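Local coordinates for muramidase (Sodiomyces alcalophilus, PDB 6ZM8), which probably cleaves the glycan strands of bacterial peptidoglycan, as a fungal GH25 muramidase (lysozyme) built on a beta/alpha barrel, at residues G4-G9 and F178-D183; V27-T32 and S43-G48; G48-Q51 and I55-A58. One frame throughout, in Å; residues are numbered along the deposited sequence. Where two conformers were deposited one is given.

Contact 1 (G4-G9 and F178-D183); sequences GFDISG and FWQYND
Asp6 and Gln180 face each other from strands 2-7 and 178-182, which do not pair directly: the CA atoms of Asp6 and Gln180 lie 8.7 Å apart. Strand 190-194 is the antiparallel neighbour of both, exchanging backbone bonds with Gly4 and Asp6 on one side, and it accounts for this spacing. With the main chains so far apart, side chains and a water must make the junction. Asp6 sets off from its backbone toward strand 178-182, while Gln180 does not head straight across; the glutamine reaches over because its chain is stretched, CG anti to the backbone N (chi1 -164°) and the next torsion also extended. The two side chains meet at about a right angle. Gln180 NE2 donates to Asp6 OD2 at 2.9 Å, with an N-H...O angle of 161°. The acceptor lies almost in the amide plane, whereas the N-H comes to OD2 on the syn side and 28° out of the carboxylate plane. OD2 also accepts from Asn192 ND2, and on the opposite end of the amide Gln180 OE1 is hydrogen-bonded to the hydroxyls of Tyr162 and Tyr135. A second, looser link runs through water: it lies 2.7 Å from Tyr181 OH, in the plane of that ring, and makes a weak bond of 3.4 Å to Gly4 O. Asp6 sits toward the C-terminal end of its strand, the end where beta/alpha-barrel enzymes carry their active sites, so the pair is consistent with a place near the catalytic pocket. The chemistry implies a carboxylate whose OD2 is gripped by two amide N-H groups, one from a glutamine whose rotation is probably set by the two tyrosine hydroxyls at its oxygen.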
loop_
_atom_site.group_PDB
_atom_site.type_symbol
_atom_site.label_atom_id
_atom_site.label_comp_id
_atom_site.label_asym_id
_atom_site.label_seq_id
_atom_site.Cartn_x
_atom_site.Cartn_y
_atom_site.Cartn_z
ATOM N N GLY A 4 3.127 4.348 12.175
ATOM C CA GLY A 4 2.211 3.263 11.915
ATOM C C GLY A 4 3.001 2.050 11.435
ATOM O O GLY A 4 4.213 1.971 11.585
ATOM N N PHE A 5 2.274 1.073 10.869
ATOM C CA PHE A 5 2.903 -0.213 10.595
ATOM C C PHE A 5 2.085 -0.951 9.527
ATOM O O PHE A 5 1.057 -0.467 9.060
ATOM C CB PHE A 5 3.125 -1.029 11.893
ATOM C CG PHE A 5 1.909 -1.577 12.597
ATOM C CD1 PHE A 5 0.999 -0.754 13.265
ATOM C CD2 PHE A 5 1.703 -2.945 12.654
ATOM C CE1 PHE A 5 -0.064 -1.284 13.973
ATOM C CE2 PHE A 5 0.647 -3.492 13.376
ATOM C CZ PHE A 5 -0.225 -2.655 14.050
ATOM N N ASP A 6 2.580 -2.124 9.135
ATOM C CA ASP A 6 1.829 -2.963 8.209
ATOM C C ASP A 6 2.116 -4.426 8.518
ATOM O O ASP A 6 3.161 -4.788 9.058
ATOM C CB ASP A 6 2.104 -2.625 6.722
ATOM C CG ASP A 6 3.554 -2.803 6.332
ATOM O OD1 ASP A 6 3.941 -3.979 6.080
ATOM O OD2 ASP A 6 4.296 -1.793 6.303
ATOM N N ILE A 7 1.117 -5.230 8.189
ATOM C CA ILE A 7 1.076 -6.662 8.508
ATOM C C ILE A 7 0.400 -7.420 7.367
ATOM O O ILE A 7 -0.341 -6.872 6.543
ATOM C CB ILE A 7 0.339 -6.918 9.840
ATOM C CG1 ILE A 7 -1.113 -6.402 9.778
ATOM C CG2 ILE A 7 1.115 -6.335 11.017
ATOM C CD1 ILE A 7 -1.846 -6.475 11.104
ATOM N N SER A 8 0.655 -8.724 7.389
ATOM C CA SER A 8 0.052 -9.676 6.458
ATOM C C SER A 8 -0.215 -10.966 7.209
ATOM O O SER A 8 -0.047 -11.052 8.437
ATOM C CB SER A 8 0.963 -9.934 5.272
ATOM O OG SER A 8 2.086 -10.695 5.683
ATOM N N GLY A 9 -0.587 -12.014 6.477
ATOM C CA GLY A 9 -0.751 -13.331 7.093
ATOM C C GLY A 9 0.557 -13.915 7.575
ATOM O O GLY A 9 0.517 -14.990 8.230
ATOM N N PHE A 178 3.919 7.823 2.796
ATOM C CA PHE A 178 4.361 6.868 3.807
ATOM C C PHE A 178 5.791 6.427 3.443
ATOM O O PHE A 178 6.125 6.315 2.267
ATOM C CB PHE A 178 3.453 5.626 3.837
ATOM C CG PHE A 178 2.010 5.932 4.179
ATOM C CD1 PHE A 178 1.628 6.145 5.496
ATOM C CD2 PHE A 178 1.046 5.982 3.175
ATOM C CE1 PHE A 178 0.292 6.371 5.809
ATOM C CE2 PHE A 178 -0.278 6.224 3.487
ATOM C CZ PHE A 178 -0.658 6.409 4.812
ATOM N N TRP A 179 6.560 6.099 4.479
ATOM C CA TRP A 179 7.916 5.557 4.324
ATOM C C TRP A 179 8.013 4.320 5.207
ATOM O O TRP A 179 7.878 4.407 6.437
ATOM C CB TRP A 179 8.965 6.598 4.741
ATOM C CG TRP A 179 10.372 6.075 4.823
ATOM C CD1 TRP A 179 10.944 4.988 4.228
ATOM C CD2 TRP A 179 11.398 6.671 5.649
ATOM N NE1 TRP A 179 12.252 4.874 4.597
ATOM C CE2 TRP A 179 12.558 5.871 5.490
ATOM C CE3 TRP A 179 11.455 7.776 6.502
ATOM C CZ2 TRP A 179 13.736 6.106 6.199
ATOM C CZ3 TRP A 179 12.606 8.022 7.194
ATOM C CH2 TRP A 179 13.730 7.186 7.048
ATOM N N GLN A 180 8.204 3.161 4.567
ATOM C CA GLN A 180 8.450 1.902 5.269
ATOM C C GLN A 180 9.966 1.837 5.537
ATOM O O GLN A 180 10.757 1.691 4.613
ATOM C CB GLN A 180 8.014 0.714 4.428
ATOM C CG GLN A 180 7.885 -0.558 5.268
ATOM C CD GLN A 180 7.573 -1.718 4.344
ATOM O OE1 GLN A 180 8.443 -2.118 3.542
ATOM N NE2 GLN A 180 6.354 -2.208 4.371
ATOM N N TYR A 181 10.320 1.974 6.819
ATOM C CA TYR A 181 11.709 2.208 7.204
ATOM C C TYR A 181 12.346 1.026 7.946
ATOM O O TYR A 181 13.555 1.043 8.136
ATOM C CB TYR A 181 11.869 3.525 7.977
ATOM C CG TYR A 181 11.195 3.538 9.325
ATOM C CD1 TYR A 181 9.830 3.818 9.459
ATOM C CD2 TYR A 181 11.916 3.287 10.481
ATOM C CE1 TYR A 181 9.214 3.820 10.709
ATOM C CE2 TYR A 181 11.318 3.294 11.724
ATOM C CZ TYR A 181 9.954 3.536 11.839
ATOM O OH TYR A 181 9.397 3.486 13.086
ATOM N N ASN A 182 11.563 0.008 8.318
ATOM C CA ASN A 182 12.149 -1.242 8.779
ATOM C C ASN A 182 11.111 -2.350 8.603
ATOM O O ASN A 182 9.942 -2.090 8.352
ATOM C CB ASN A 182 12.700 -1.149 10.226
ATOM C CG ASN A 182 11.631 -0.981 11.275
ATOM O OD1 ASN A 182 10.640 -1.725 11.311
ATOM N ND2 ASN A 182 11.830 -0.023 12.165
ATOM N N ASP A 183 11.608 -3.585 8.747
ATOM C CA ASP A 183 10.779 -4.786 8.780
ATOM C C ASP A 183 10.773 -5.421 10.171
ATOM O O ASP A 183 10.702 -6.667 10.303
ATOM C CB ASP A 183 11.134 -5.771 7.695
ATOM C CG ASP A 183 12.554 -6.284 7.723
ATOM O OD1 ASP A 183 13.306 -5.933 8.621
ATOM O OD2 ASP A 183 12.900 -7.079 6.816
HETATM O O HOH W 1 6.745 3.662 13.059
#

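Contact 2 (V27-T32 and S43-G48); sequences VYIKAT and SRQYTG
Ile29 sends its two branches to different residues of helix 42-51. Its CG2 methyl, anti to the backbone N, rests beside the end of Gln45, 3.3 Å from Gln45 OE1, and also touches Gln45 CB. The longer branch, with CG1 beside the backbone N (chi1 -59°) and the chain extended from there, drives CD1 into the helix surface, 3.6 Å from Tyr46 CA. From the same spot Ile29 CD1 lies 4.0 Å from Tyr46 CD2, approaching the ring obliquely. Ile29 and Tyr46 are also the closest pair of the two backbones, with CA atoms 6.9 Å apart. These are the strand and helix of a beta-alpha-beta crossover in the GH25 barrel: helix 42-51 lies over the outer side of the sheet between the parallel strands 26-33 and 55-61, and Ile29 is one of the apolar residues of the first strand that it packs on. Gln45 adds a polar edge. Its amide is used at both ends: NE2 donates to Ser8 O beyond strand 2-7, and OE1 accepts from a water at 2.8 Å. That water also donates to Lys30 O, again at 2.8 Å, thus joining the helix side chain to the strand backbone. The ring of Tyr46, carried past the methyl of Ile29, meets that of Phe42 with the planes about 35° apart and touches Arg56 of the next strand.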
loop_
_atom_site.group_PDB
_atom_site.type_symbol
_atom_site.label_atom_id
_atom_site.label_comp_id
_atom_site.label_asym_id
_atom_site.label_seq_id
_atom_site.Cartn_x
_atom_site.Cartn_y
_atom_site.Cartn_z
ATOM N N VAL A 27 -2.450 1.517 10.179
ATOM C CA VAL A 27 -1.942 0.196 9.794
ATOM C C VAL A 27 -2.455 -0.113 8.384
ATOM O O VAL A 27 -3.612 0.123 8.077
ATOM C CB VAL A 27 -2.331 -0.870 10.829
ATOM C CG1 VAL A 27 -3.843 -1.034 10.955
ATOM C CG2 VAL A 27 -1.652 -2.218 10.533
ATOM N N TYR A 28 -1.564 -0.695 7.579
ATOM C CA TYR A 28 -1.926 -1.320 6.303
ATOM C C TYR A 28 -1.860 -2.834 6.456
ATOM O O TYR A 28 -0.953 -3.372 7.085
ATOM C CB TYR A 28 -1.010 -0.859 5.150
ATOM C CG TYR A 28 -1.538 0.313 4.365
ATOM C CD1 TYR A 28 -2.610 0.146 3.506
ATOM C CD2 TYR A 28 -0.966 1.576 4.460
ATOM C CE1 TYR A 28 -3.116 1.203 2.746
ATOM C CE2 TYR A 28 -1.455 2.648 3.699
ATOM C CZ TYR A 28 -2.534 2.452 2.848
ATOM O OH TYR A 28 -2.986 3.541 2.146
ATOM N N ILE A 29 -2.829 -3.506 5.827
ATOM C CA ILE A 29 -3.063 -4.934 6.048
ATOM C C ILE A 29 -3.193 -5.610 4.690
ATOM O O ILE A 29 -3.993 -5.191 3.852
ATOM C CB ILE A 29 -4.346 -5.139 6.871
ATOM C CG1 ILE A 29 -4.229 -4.427 8.224
ATOM C CG2 ILE A 29 -4.630 -6.625 7.061
ATOM C CD1 ILE A 29 -5.550 -4.315 8.974
ATOM N N LYS A 30 -2.436 -6.691 4.463
ATOM C CA LYS A 30 -2.530 -7.359 3.170
ATOM C C LYS A 30 -3.913 -7.963 2.991
ATOM O O LYS A 30 -4.396 -8.733 3.849
ATOM C CB LYS A 30 -1.509 -8.478 3.048
ATOM C CG LYS A 30 -1.501 -9.105 1.644
ATOM C CD LYS A 30 -0.352 -10.059 1.433
ATOM C CE LYS A 30 -0.424 -10.719 0.061
ATOM N NZ LYS A 30 0.730 -11.594 -0.159
ATOM N N ALA A 31 -4.545 -7.671 1.849
ATOM C CA ALA A 31 -5.829 -8.265 1.493
ATOM C C ALA A 31 -5.647 -9.339 0.440
ATOM O O ALA A 31 -6.171 -10.479 0.634
ATOM C CB ALA A 31 -6.825 -7.225 1.022
ATOM N N THR A 32 -5.079 -9.003 -0.713
ATOM C CA THR A 32 -5.134 -9.836 -1.896
ATOM C C THR A 32 -3.796 -9.885 -2.602
ATOM O O THR A 32 -2.915 -9.023 -2.407
ATOM C CB THR A 32 -6.233 -9.340 -2.871
ATOM O OG1 THR A 32 -6.071 -7.929 -3.061
ATOM C CG2 THR A 32 -7.628 -9.591 -2.342
ATOM N N SER A 43 -9.347 -10.518 7.764
ATOM C CA SER A 43 -10.531 -10.113 8.525
ATOM C C SER A 43 -10.206 -9.931 10.016
ATOM O O SER A 43 -10.638 -8.909 10.619
ATOM C CB SER A 43 -11.629 -11.117 8.353
ATOM O OG SER A 43 -12.023 -11.180 7.004
ATOM N N ARG A 44 -9.445 -10.840 10.623
ATOM C CA ARG A 44 -9.071 -10.689 12.040
ATOM C C ARG A 44 -8.303 -9.389 12.213
ATOM O O ARG A 44 -8.502 -8.662 13.188
ATOM C CB ARG A 44 -8.256 -11.884 12.521
ATOM C CG ARG A 44 -7.407 -11.693 13.764
ATOM C CD ARG A 44 -6.527 -12.890 14.063
ATOM N NE ARG A 44 -5.470 -13.222 13.115
ATOM C CZ ARG A 44 -4.267 -12.599 13.022
ATOM N NH1 ARG A 44 -3.414 -13.068 12.132
ATOM N NH2 ARG A 44 -3.940 -11.557 13.785
ATOM N N GLN A 45 -7.379 -9.126 11.304
ATOM C CA GLN A 45 -6.506 -7.954 11.447
ATOM C C GLN A 45 -7.282 -6.657 11.252
ATOM O O GLN A 45 -7.123 -5.716 12.033
ATOM C CB GLN A 45 -5.346 -8.088 10.455
ATOM C CG GLN A 45 -4.381 -9.216 10.826
ATOM C CD GLN A 45 -3.372 -9.529 9.746
ATOM O OE1 GLN A 45 -3.645 -9.363 8.554
ATOM N NE2 GLN A 45 -2.223 -10.044 10.151
ATOM N N TYR A 46 -8.097 -6.606 10.208
ATOM C CA TYR A 46 -8.830 -5.362 9.888
ATOM C C TYR A 46 -9.844 -5.074 10.980
ATOM O O TYR A 46 -10.019 -3.909 11.399
ATOM C CB TYR A 46 -9.460 -5.508 8.507
ATOM C CG TYR A 46 -9.827 -4.210 7.802
ATOM C CD1 TYR A 46 -11.033 -3.599 7.987
ATOM C CD2 TYR A 46 -8.955 -3.646 6.887
ATOM C CE1 TYR A 46 -11.417 -2.501 7.228
ATOM C CE2 TYR A 46 -9.309 -2.549 6.129
ATOM C CZ TYR A 46 -10.556 -2.000 6.267
ATOM O OH TYR A 46 -10.978 -0.943 5.467
ATOM N N THR A 47 -10.522 -6.103 11.484
ATOM C CA THR A 47 -11.444 -5.939 12.618
ATOM C C THR A 47 -10.713 -5.477 13.871
ATOM O O THR A 47 -11.197 -4.557 14.546
ATOM C CB THR A 47 -12.217 -7.230 12.845
ATOM O OG1 THR A 47 -12.968 -7.581 11.696
ATOM C CG2 THR A 47 -13.124 -7.167 14.026
ATOM N N GLY A 48 -9.581 -6.091 14.185
ATOM C CA GLY A 48 -8.833 -5.674 15.374
ATOM C C GLY A 48 -8.392 -4.219 15.280
ATOM O O GLY A 48 -8.448 -3.453 16.241
HETATM O O HOH W 2 -3.264 -10.150 5.938
#

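Contact 3 (G48-Q51 and I55-A58); sequences GATQ and IRGA
This is a helix-to-strand contact at the short turn from the end of helix 42-51 into strand 55-61, with an apolar touch and a hydrogen-bonded arginine side by side. Ala49 and Arg56 are the closest backbone pair, their CA atoms 6.7 Å apart, and Ala49 CB meets Arg56 CB at 4.0 Å. From there the arginine bends: CG stands between the backbone N and the carbonyl carbon (chi1 67°) and the chain kinks at chi2, -82°, bringing the edge of the guanidinium to Thr50. Arg56 NE donates to Thr50 OG1 at 2.8 Å with an N-H...O angle of 162°, and the oxygen lies at the edge of the guanidinium, close to its plane. Arg56 NH2 adds a weak, more bent bond to Thr50 OG1 at 3.3 Å. The same hydroxyl is hydrogen-bonded to Tyr46 O one turn earlier, so it joins the guanidinium to the helix backbone. With an alanine in place of Arg56, the hydroxyls of Thr50 and Thr89 would probably lose the guanidinium that links them, leaving a gap beside Thr50 and Tyr46, which the arginine now touches. Around the contact as it stands, Arg56 NH1 is bonded to Thr89 OG1, the Arg56 backbone pairs with Ile88 and Leu90, and Ile55 and Gly57 bond to Val27, while Ala49 also rests on Val27 of strand 26-33 beneath the helix.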
loop_
_atom_site.group_PDB
_atom_site.type_symbol
_atom_site.label_atom_id
_atom_site.label_comp_id
_atom_site.label_asym_id
_atom_site.label_seq_id
_atom_site.Cartn_x
_atom_site.Cartn_y
_atom_site.Cartn_z
ATOM N N GLY A 48 -9.581 -6.091 14.185
ATOM C CA GLY A 48 -8.833 -5.674 15.374
ATOM C C GLY A 48 -8.392 -4.219 15.280
ATOM O O GLY A 48 -8.448 -3.453 16.241
ATOM N N ALA A 49 -7.947 -3.821 14.083
ATOM C CA ALA A 49 -7.553 -2.415 13.894
ATOM C C ALA A 49 -8.746 -1.497 14.149
ATOM O O ALA A 49 -8.651 -0.476 14.837
ATOM C CB ALA A 49 -7.007 -2.244 12.486
ATOM N N THR A 50 -9.886 -1.844 13.545
ATOM C CA THR A 50 -11.089 -1.025 13.659
ATOM C C THR A 50 -11.464 -0.832 15.137
ATOM O O THR A 50 -11.781 0.271 15.576
ATOM C CB THR A 50 -12.245 -1.650 12.894
ATOM O OG1 THR A 50 -11.869 -1.856 11.524
ATOM C CG2 THR A 50 -13.474 -0.758 12.915
ATOM N N GLN A 51 -11.477 -1.935 15.882
ATOM C CA GLN A 51 -11.970 -1.962 17.261
ATOM C C GLN A 51 -11.038 -1.248 18.229
ATOM O O GLN A 51 -11.417 -1.034 19.379
ATOM C CB GLN A 51 -12.176 -3.409 17.704
ATOM C CG GLN A 51 -13.320 -4.064 16.969
ATOM C CD GLN A 51 -13.342 -5.529 17.371
ATOM O OE1 GLN A 51 -12.365 -6.098 17.877
ATOM N NE2 GLN A 51 -14.441 -6.189 17.093
ATOM N N ILE A 55 -6.716 4.063 12.226
ATOM C CA ILE A 55 -6.934 4.355 10.815
ATOM C C ILE A 55 -6.280 3.177 10.052
ATOM O O ILE A 55 -5.169 2.767 10.407
ATOM C CB ILE A 55 -6.331 5.724 10.467
ATOM C CG1 ILE A 55 -7.108 6.825 11.206
ATOM C CG2 ILE A 55 -6.302 5.952 8.982
ATOM C CD1 ILE A 55 -6.516 8.207 11.137
ATOM N N ARG A 56 -6.979 2.593 9.095
ATOM C CA ARG A 56 -6.474 1.361 8.481
ATOM C C ARG A 56 -6.786 1.339 7.009
ATOM O O ARG A 56 -7.783 1.908 6.550
ATOM C CB ARG A 56 -6.974 0.091 9.187
ATOM C CG ARG A 56 -8.464 -0.190 9.068
ATOM C CD ARG A 56 -9.327 0.582 10.069
ATOM N NE ARG A 56 -10.724 0.187 10.013
ATOM C CZ ARG A 56 -11.609 0.608 9.109
ATOM N NH1 ARG A 56 -11.279 1.548 8.232
ATOM N NH2 ARG A 56 -12.819 0.100 9.097
ATOM N N GLY A 57 -5.946 0.624 6.275
ATOM C CA GLY A 57 -6.181 0.346 4.879
ATOM C C GLY A 57 -5.710 -1.056 4.536
ATOM O O GLY A 57 -5.070 -1.734 5.343
ATOM N N ALA A 58 -6.007 -1.432 3.298
ATOM C CA ALA A 58 -5.635 -2.720 2.754
ATOM C C ALA A 58 -4.610 -2.543 1.649
ATOM O O ALA A 58 -4.552 -1.468 1.014
ATOM C CB ALA A 58 -6.865 -3.401 2.180
#

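The three contacts reach the same sheet through the neighbouring parallel strands 2-7, 26-33 and 55-61, contact 1 adding strand 178-182. Contacts 2 and 3, centres about 6 Å apart, share Gly48 and helix 42-51, and Gly57 O accepts from Ile29 N at 2.9 Å. Contact 1 is about 13 Å from contact 2 between centres, but the two meet through Ile7 O and Lys30 N, 3.0 Å apart, and Ser8 O and Gln45 NE2 at 2.9 Å. Contacts 1 and 3 are about 14 Å apart between centres, nearest atoms about 7 Å. Contact 1, near the C-terminal strand ends, is probably closest to the active site; contacts 2 and 3 hold helix 42-51 on the outer face.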